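(R)-specific secondary-alkylsulfatase (Pseudomonas sp., PDB 4AXH) catalyses the enantioselective hydrolysis of secondary alkyl sulfates with strict inversion of configuration, yielding (S)-alcohols from (R)-sulfate esters through a zinc-dependent mechanism. Local coordinates at residues Val175-Ser180 against Val204-Gly209; His179-His184 against Ser290-Asp295. One frame throughout, in Å; residues are numbered along the deposited sequence.

Contact 1: residues Val175-Ser180 against Val204-Gly209; sequences VVYSHS and VFAPSG. With ZN (zinc ion), chain D.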
ATOM      1  N   VAL A 175      11.757 -25.126  19.856  1.00 29.85           N
ATOM      2  CA  VAL A 175      11.104 -23.826  19.851  1.00 30.96           C
ATOM      3  C   VAL A 175      10.501 -23.607  18.474  1.00 35.70           C
ATOM      4  O   VAL A 175      11.098 -24.024  17.493  1.00 35.13           O
ATOM      5  CB  VAL A 175      12.039 -22.663  20.316  1.00 35.11           C
ATOM      6  CG1 VAL A 175      11.456 -21.293  19.992  1.00 34.71           C
ATOM      7  CG2 VAL A 175      12.341 -22.767  21.802  1.00 34.70           C
ATOM      8  N   VAL A 176       9.297 -22.992  18.417  1.00 34.07           N
ATOM      9  CA  VAL A 176       8.569 -22.637  17.195  1.00 32.90           C
ATOM     10  C   VAL A 176       8.353 -21.136  17.226  1.00 35.24           C
ATOM     11  O   VAL A 176       7.845 -20.608  18.200  1.00 35.46           O
ATOM     12  CB  VAL A 176       7.221 -23.382  17.062  1.00 36.92           C
ATOM     13  CG1 VAL A 176       6.476 -22.974  15.792  1.00 36.23           C
ATOM     14  CG2 VAL A 176       7.420 -24.889  17.093  1.00 37.68           C
ATOM     15  N   TYR A 177       8.761 -20.451  16.164  1.00 31.99           N
ATOM     16  CA  TYR A 177       8.552 -19.022  15.962  1.00 30.42           C
ATOM     17  C   TYR A 177       7.342 -18.999  15.065  1.00 34.97           C
ATOM     18  O   TYR A 177       7.460 -19.395  13.906  1.00 37.25           O
ATOM     19  CB  TYR A 177       9.734 -18.361  15.227  1.00 30.36           C
ATOM     20  CG  TYR A 177      11.049 -18.296  15.980  1.00 34.96           C
ATOM     21  CD1 TYR A 177      11.082 -18.098  17.364  1.00 36.69           C
ATOM     22  CD2 TYR A 177      12.267 -18.339  15.302  1.00 36.76           C
ATOM     23  CE1 TYR A 177      12.292 -17.984  18.054  1.00 35.00           C
ATOM     24  CE2 TYR A 177      13.481 -18.194  15.982  1.00 37.55           C
ATOM     25  CZ  TYR A 177      13.489 -18.023  17.357  1.00 39.83           C
ATOM     26  OH  TYR A 177      14.682 -17.896  18.029  1.00 36.41           O
ATOM     27  N   SER A 178       6.168 -18.617  15.592  1.00 29.95           N
ATOM     28  CA  SER A 178       4.935 -18.573  14.801  1.00 29.42           C
ATOM     29  C   SER A 178       5.071 -17.647  13.579  1.00 33.17           C
ATOM     30  O   SER A 178       4.585 -17.982  12.498  1.00 35.66           O
ATOM     31  CB  SER A 178       3.751 -18.142  15.663  1.00 31.36           C
ATOM     32  OG  SER A 178       3.854 -16.803  16.132  1.00 39.10           O
ATOM     33  N   HIS A 179       5.718 -16.484  13.765  1.00 25.51           N
ATOM     34  CA  HIS A 179       5.895 -15.471  12.725  1.00 23.93           C
ATOM     35  C   HIS A 179       7.028 -14.483  13.069  1.00 28.25           C
ATOM     36  O   HIS A 179       7.539 -14.470  14.209  1.00 26.18           O
ATOM     37  CB  HIS A 179       4.560 -14.719  12.429  1.00 22.85           C
ATOM     38  CG  HIS A 179       3.988 -13.961  13.589  1.00 24.08           C
ATOM     39  ND1 HIS A 179       3.490 -14.616  14.704  1.00 24.87           N
ATOM     40  CD2 HIS A 179       3.795 -12.631  13.740  1.00 23.68           C
ATOM     41  CE1 HIS A 179       3.018 -13.664  15.491  1.00 23.46           C
ATOM     42  NE2 HIS A 179       3.191 -12.449  14.959  1.00 23.32           N
ATOM     43  N   SER A 180       7.375 -13.635  12.079  1.00 24.97           N
ATOM     44  CA  SER A 180       8.441 -12.643  12.160  1.00 25.21           C
ATOM     45  C   SER A 180       8.149 -11.351  12.972  1.00 33.25           C
ATOM     46  O   SER A 180       8.585 -10.281  12.553  1.00 35.65           O
ATOM     47  CB  SER A 180       8.977 -12.335  10.767  1.00 25.22           C
ATOM     48  OG  SER A 180       7.949 -11.816   9.946  1.00 35.70           O
ATOM     49  N   VAL A 204      14.735 -25.297  16.310  1.00 38.25           N
ATOM     50  CA  VAL A 204      14.042 -24.017  16.228  1.00 36.38           C
ATOM     51  C   VAL A 204      13.350 -23.835  14.850  1.00 41.12           C
ATOM     52  O   VAL A 204      14.010 -23.580  13.841  1.00 42.07           O
ATOM     53  CB  VAL A 204      14.954 -22.835  16.656  1.00 38.31           C
ATOM     54  CG1 VAL A 204      14.260 -21.499  16.464  1.00 38.59           C
ATOM     55  CG2 VAL A 204      15.362 -22.978  18.102  1.00 37.32           C
ATOM     56  N   PHE A 205      12.017 -23.984  14.827  1.00 35.98           N
ATOM     57  CA  PHE A 205      11.190 -23.897  13.612  1.00 34.42           C
ATOM     58  C   PHE A 205      10.684 -22.493  13.372  1.00 35.63           C
ATOM     59  O   PHE A 205      10.379 -21.778  14.327  1.00 32.88           O
ATOM     60  CB  PHE A 205       9.999 -24.860  13.685  1.00 35.87           C
ATOM     61  CG  PHE A 205      10.343 -26.281  14.061  1.00 36.48           C
ATOM     62  CD1 PHE A 205      10.444 -26.659  15.391  1.00 37.29           C
ATOM     63  CD2 PHE A 205      10.539 -27.245  13.084  1.00 39.67           C
ATOM     64  CE1 PHE A 205      10.761 -27.973  15.741  1.00 40.04           C
ATOM     65  CE2 PHE A 205      10.862 -28.556  13.430  1.00 40.16           C
ATOM     66  CZ  PHE A 205      10.962 -28.916  14.757  1.00 38.62           C
ATOM     67  N   ALA A 206      10.573 -22.107  12.080  1.00 32.16           N
ATOM     68  CA  ALA A 206      10.110 -20.793  11.641  1.00 31.32           C
ATOM     69  C   ALA A 206       9.578 -20.828  10.214  1.00 34.70           C
ATOM     70  O   ALA A 206      10.094 -21.592   9.411  1.00 31.51           O
ATOM     71  CB  ALA A 206      11.227 -19.749  11.762  1.00 31.89           C
ATOM     72  N   PRO A 207       8.557 -19.989   9.862  1.00 34.37           N
ATOM     73  CA  PRO A 207       8.039 -20.005   8.480  1.00 33.88           C
ATOM     74  C   PRO A 207       9.032 -19.426   7.481  1.00 39.27           C
ATOM     75  O   PRO A 207       9.935 -18.690   7.872  1.00 40.24           O
ATOM     76  CB  PRO A 207       6.773 -19.160   8.570  1.00 35.98           C
ATOM     77  CG  PRO A 207       6.973 -18.290   9.736  1.00 40.41           C
ATOM     78  CD  PRO A 207       7.793 -19.049  10.712  1.00 35.22           C
ATOM     79  N   SER A 208       8.871 -19.778   6.191  1.00 36.10           N
ATOM     80  CA  SER A 208       9.684 -19.329   5.070  1.00 35.35           C
ATOM     81  C   SER A 208       9.905 -17.817   5.105  1.00 40.46           C
ATOM     82  O   SER A 208       8.937 -17.050   5.296  1.00 41.14           O
ATOM     83  CB  SER A 208       8.983 -19.710   3.765  1.00 39.26           C
ATOM     84  OG  SER A 208       9.598 -19.165   2.606  1.00 44.53           O
ATOM     85  N   GLY A 209      11.168 -17.408   4.919  1.00 35.08           N
ATOM     86  CA  GLY A 209      11.562 -16.000   4.840  1.00 34.32           C
ATOM     87  C   GLY A 209      11.680 -15.219   6.133  1.00 37.66           C
ATOM     88  O   GLY A 209      11.760 -13.981   6.096  1.00 36.10           O
TER
HETATM   89 ZN    ZN D 701       2.233 -10.605  15.164  1.00 39.46          ZN
HETATM   90  O   HOH W   1       2.704  -9.555  16.905  1.00 31.68           O
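Val175 O is gripped twice from the neighbouring strand: Phe205 N donates a hydrogen bond of 2.8 Å in the carbonyl plane, and Val204 CA brings a CA-H...O contact beside it. One step on, the roles reverse, and Tyr177 N reaches Phe205 O over 2.8 Å in a nearly straight bond (170° at the hydrogen), with Val176 CA as the second, weaker partner. Phe205 thus bonds through both N and O to the residues on either side of Val176, the pattern of parallel pairing. It sorts the side chains as well. Val176 CG2 meets Phe205 CD1 at 3.9 Å on one face of the sheet, where Val176 also touches Met296 and Ile298 of strand 296-300. On the face of Val175 and Val204, Tyr177 turns its CG anti to its carbonyl carbon (chi1 -67°), which lays one ring face over Val204 CG1 and brings a ring edge to Ala206 CB, 3.9 Å from Tyr177 CD2. The Tyr177 hydroxyl makes a hydrogen bond to Val262 O. At the end of strand 203-207, Pro207 CD packs against Tyr177 O. The chain beyond Tyr177 bends to His179, whose NE2 binds a zinc ion at 2.1 Å while ND1 gives a hydrogen bond to Ser178 OG, itself bonded to Asp148. Adjacent parallel strands joined by a helical connection, the first ending in a metal-binding loop, characterise the metallo-beta-lactamase fold.

Contact 2: residues His179-His184 against Ser290-Asp295; sequences HSHIDH and SEAPSD. With ZN (zinc ion), chain D; ZN (zinc ion), chain C.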
ATOM      1  N   HIS A 179       5.718 -16.484  13.765  1.00 25.51           N
ATOM      2  CA  HIS A 179       5.895 -15.471  12.725  1.00 23.93           C
ATOM      3  C   HIS A 179       7.028 -14.483  13.069  1.00 28.25           C
ATOM      4  O   HIS A 179       7.539 -14.470  14.209  1.00 26.18           O
ATOM      5  CB  HIS A 179       4.560 -14.719  12.429  1.00 22.85           C
ATOM      6  CG  HIS A 179       3.988 -13.961  13.589  1.00 24.08           C
ATOM      7  ND1 HIS A 179       3.490 -14.616  14.704  1.00 24.87           N
ATOM      8  CD2 HIS A 179       3.795 -12.631  13.740  1.00 23.68           C
ATOM      9  CE1 HIS A 179       3.018 -13.664  15.491  1.00 23.46           C
ATOM     10  NE2 HIS A 179       3.191 -12.449  14.959  1.00 23.32           N
ATOM     11  N   SER A 180       7.375 -13.635  12.079  1.00 24.97           N
ATOM     12  CA  SER A 180       8.441 -12.643  12.160  1.00 25.21           C
ATOM     13  C   SER A 180       8.149 -11.351  12.972  1.00 33.25           C
ATOM     14  O   SER A 180       8.585 -10.281  12.553  1.00 35.65           O
ATOM     15  CB  SER A 180       8.977 -12.335  10.767  1.00 25.22           C
ATOM     16  OG  SER A 180       7.949 -11.816   9.946  1.00 35.70           O
ATOM     17  N   HIS A 181       7.477 -11.443  14.146  1.00 28.09           N
ATOM     18  CA  HIS A 181       7.252 -10.260  14.995  1.00 26.40           C
ATOM     19  C   HIS A 181       8.028 -10.340  16.299  1.00 30.82           C
ATOM     20  O   HIS A 181       8.131 -11.416  16.887  1.00 30.57           O
ATOM     21  CB  HIS A 181       5.772  -9.978  15.245  1.00 25.97           C
ATOM     22  CG  HIS A 181       5.030  -9.452  14.053  1.00 28.18           C
ATOM     23  ND1 HIS A 181       3.663  -9.638  13.916  1.00 30.39           N
ATOM     24  CD2 HIS A 181       5.483  -8.782  12.969  1.00 28.55           C
ATOM     25  CE1 HIS A 181       3.340  -9.081  12.752  1.00 29.51           C
ATOM     26  NE2 HIS A 181       4.401  -8.530  12.161  1.00 28.69           N
ATOM     27  N   ILE A 182       8.593  -9.202  16.739  1.00 28.40           N
ATOM     28  CA  ILE A 182       9.433  -9.122  17.936  1.00 30.82           C
ATOM     29  C   ILE A 182       8.798  -9.671  19.220  1.00 35.01           C
ATOM     30  O   ILE A 182       9.514 -10.165  20.089  1.00 36.71           O
ATOM     31  CB  ILE A 182      10.127  -7.747  18.140  1.00 36.70           C
ATOM     32  CG1 ILE A 182      10.302  -6.984  16.807  1.00 41.66           C
ATOM     33  CG2 ILE A 182      11.496  -7.930  18.834  1.00 36.16           C
ATOM     34  CD1 ILE A 182      10.504  -5.386  16.901  1.00 65.22           C
ATOM     35  N   ASP A 183       7.472  -9.633  19.325  1.00 29.19           N
ATOM     36  CA  ASP A 183       6.758 -10.151  20.491  1.00 28.46           C
ATOM     37  C   ASP A 183       6.680 -11.675  20.479  1.00 32.99           C
ATOM     38  O   ASP A 183       6.124 -12.294  21.397  1.00 32.74           O
ATOM     39  CB  ASP A 183       5.362  -9.490  20.660  1.00 29.93           C
ATOM     40  CG  ASP A 183       4.476  -9.376  19.419  1.00 33.23           C
ATOM     41  OD1 ASP A 183       5.018  -9.146  18.304  1.00 31.22           O
ATOM     42  OD2 ASP A 183       3.242  -9.463  19.564  1.00 35.58           O
ATOM     43  N   HIS A 184       7.272 -12.287  19.450  1.00 29.28           N
ATOM     44  CA  HIS A 184       7.247 -13.729  19.305  1.00 27.77           C
ATOM     45  C   HIS A 184       8.620 -14.389  19.317  1.00 31.04           C
ATOM     46  O   HIS A 184       8.726 -15.528  19.786  1.00 32.33           O
ATOM     47  CB  HIS A 184       6.353 -14.119  18.119  1.00 28.15           C
ATOM     48  CG  HIS A 184       4.952 -13.628  18.289  1.00 31.35           C
ATOM     49  ND1 HIS A 184       4.004 -14.369  18.968  1.00 33.57           N
ATOM     50  CD2 HIS A 184       4.415 -12.433  17.960  1.00 33.57           C
ATOM     51  CE1 HIS A 184       2.919 -13.616  19.021  1.00 32.94           C
ATOM     52  NE2 HIS A 184       3.111 -12.443  18.412  1.00 33.48           N
ATOM     53  N   SER A 290      -0.294 -12.488   5.566  1.00 36.59           N
ATOM     54  CA  SER A 290      -1.518 -12.044   6.260  1.00 32.93           C
ATOM     55  C   SER A 290      -1.152 -11.042   7.402  1.00 32.78           C
ATOM     56  O   SER A 290      -0.776  -9.922   7.095  1.00 30.95           O
ATOM     57  CB  SER A 290      -2.343 -13.250   6.719  1.00 32.19           C
ATOM     58  OG  SER A 290      -1.604 -14.127   7.543  1.00 38.00           O
ATOM     59  N   GLU A 291      -1.206 -11.450   8.691  1.00 28.05           N
ATOM     60  CA  GLU A 291      -0.848 -10.596   9.823  1.00 26.41           C
ATOM     61  C   GLU A 291       0.687 -10.251   9.820  1.00 32.01           C
ATOM     62  O   GLU A 291       1.077  -9.202  10.334  1.00 30.90           O
ATOM     63  CB  GLU A 291      -1.277 -11.287  11.133  1.00 26.80           C
ATOM     64  CG  GLU A 291      -1.089 -10.431  12.372  1.00 26.73           C
ATOM     65  CD  GLU A 291       0.226 -10.666  13.076  1.00 25.09           C
ATOM     66  OE1 GLU A 291       0.901 -11.669  12.747  1.00 37.61           O
ATOM     67  OE2 GLU A 291       0.549  -9.892  14.005  1.00 29.86           O
ATOM     68  N   ALA A 292       1.541 -11.151   9.272  1.00 29.04           N
ATOM     69  CA  ALA A 292       2.984 -10.970   9.174  1.00 29.74           C
ATOM     70  C   ALA A 292       3.489 -11.541   7.860  1.00 38.90           C
ATOM     71  O   ALA A 292       2.901 -12.505   7.368  1.00 38.47           O
ATOM     72  CB  ALA A 292       3.698 -11.648  10.333  1.00 30.25           C
ATOM     73  N   PRO A 293       4.588 -10.991   7.275  1.00 40.00           N
ATOM     74  CA  PRO A 293       5.116 -11.525   5.993  1.00 39.84           C
ATOM     75  C   PRO A 293       5.565 -12.985   6.054  1.00 43.20           C
ATOM     76  O   PRO A 293       5.291 -13.757   5.124  1.00 43.50           O
ATOM     77  CB  PRO A 293       6.277 -10.591   5.667  1.00 41.60           C
ATOM     78  CG  PRO A 293       5.948  -9.331   6.403  1.00 47.05           C
ATOM     79  CD  PRO A 293       5.371  -9.818   7.702  1.00 42.34           C
ATOM     80  N   SER A 294       6.235 -13.364   7.152  1.00 37.21           N
ATOM     81  CA  SER A 294       6.683 -14.732   7.417  1.00 35.01           C
ATOM     82  C   SER A 294       5.785 -15.139   8.556  1.00 36.23           C
ATOM     83  O   SER A 294       5.867 -14.556   9.640  1.00 35.51           O
ATOM     84  CB  SER A 294       8.161 -14.752   7.817  1.00 36.48           C
ATOM     85  OG  SER A 294       8.626 -16.084   7.783  1.00 41.10           O
ATOM     86  N   ASP A 295       4.844 -16.051   8.284  1.00 32.71           N
ATOM     87  CA  ASP A 295       3.770 -16.408   9.221  1.00 31.52           C
ATOM     88  C   ASP A 295       3.237 -17.821   9.009  1.00 34.03           C
ATOM     89  O   ASP A 295       3.283 -18.345   7.904  1.00 32.30           O
ATOM     90  CB  ASP A 295       2.624 -15.384   8.985  1.00 32.01           C
ATOM     91  CG  ASP A 295       1.474 -15.327   9.951  1.00 34.39           C
ATOM     92  OD1 ASP A 295       1.651 -15.746  11.123  1.00 33.81           O
ATOM     93  OD2 ASP A 295       0.410 -14.833   9.551  1.00 39.63           O
TER
HETATM   94 ZN    ZN D 701       2.233 -10.605  15.164  1.00 39.46          ZN
HETATM   95 ZN    ZN C 700       1.947 -10.785  18.444  1.00 33.36          ZN
HETATM   96  O   HOH W   1       2.704  -9.555  16.905  1.00 31.68           O
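Ala292 CB wedges between two metal ligands, 3.5 Å from His179 CD2 and lying over one face of the His181 ring as a CH-pi contact, 3.9 Å from its centroid. Around this methyl the packing is close. Glu291 is bent at chi2 (-94°), and this bend swings its carboxylate back toward the metal, where OE2 binds the zinc ion at 2.2 Å alongside His181 ND1 at 2.1 Å. That oxygen lies in the plane of the His181 ring, at its edge, although the carboxylate itself stands almost perpendicular to the imidazole (85°). Beside the metal ligands, Ser180 N donates to Ser294 O over 3.0 Å, and Asp295 OD1 lies beside His179 CB. The side by Pro293 is looser: this partly exposed residue comes no nearer than 4.0 Å, from its CD to Ser180 OG, an oxygen already bonded to Glu217. Asp183 and His184 turn instead to a second zinc ion, and a water bridges the two metals. Asp310, shared by both ions, and His355 complete the protein ligands. His179-Ser180-His181-Ile182-Asp183-His184 is the HxHxDH motif, the hallmark of the metallo-beta-lactamase superfamily, here holding a binuclear zinc site.

In the fold
Contacts 1 and 2 share His179 and Ser180, and both are buried; contact 2 lies nearer the centre of the chain, though some of its touching residues are partly exposed. Their chemistry follows their place. Contact 1 joins adjacent parallel strands, 172-176 and 203-207, through backbone hydrogen bonds and apolar side chains. Contact 2 instead joins two loops, the second leading into strand 296-300 of a different sheet, mainly through coordination to a shared zinc ion. A probable hydrogen bond between Ser208 O and Ser294 OG ties their second segments together. The C-terminal end of an inner strand thus delivers a histidine to a site completed by irregular loops.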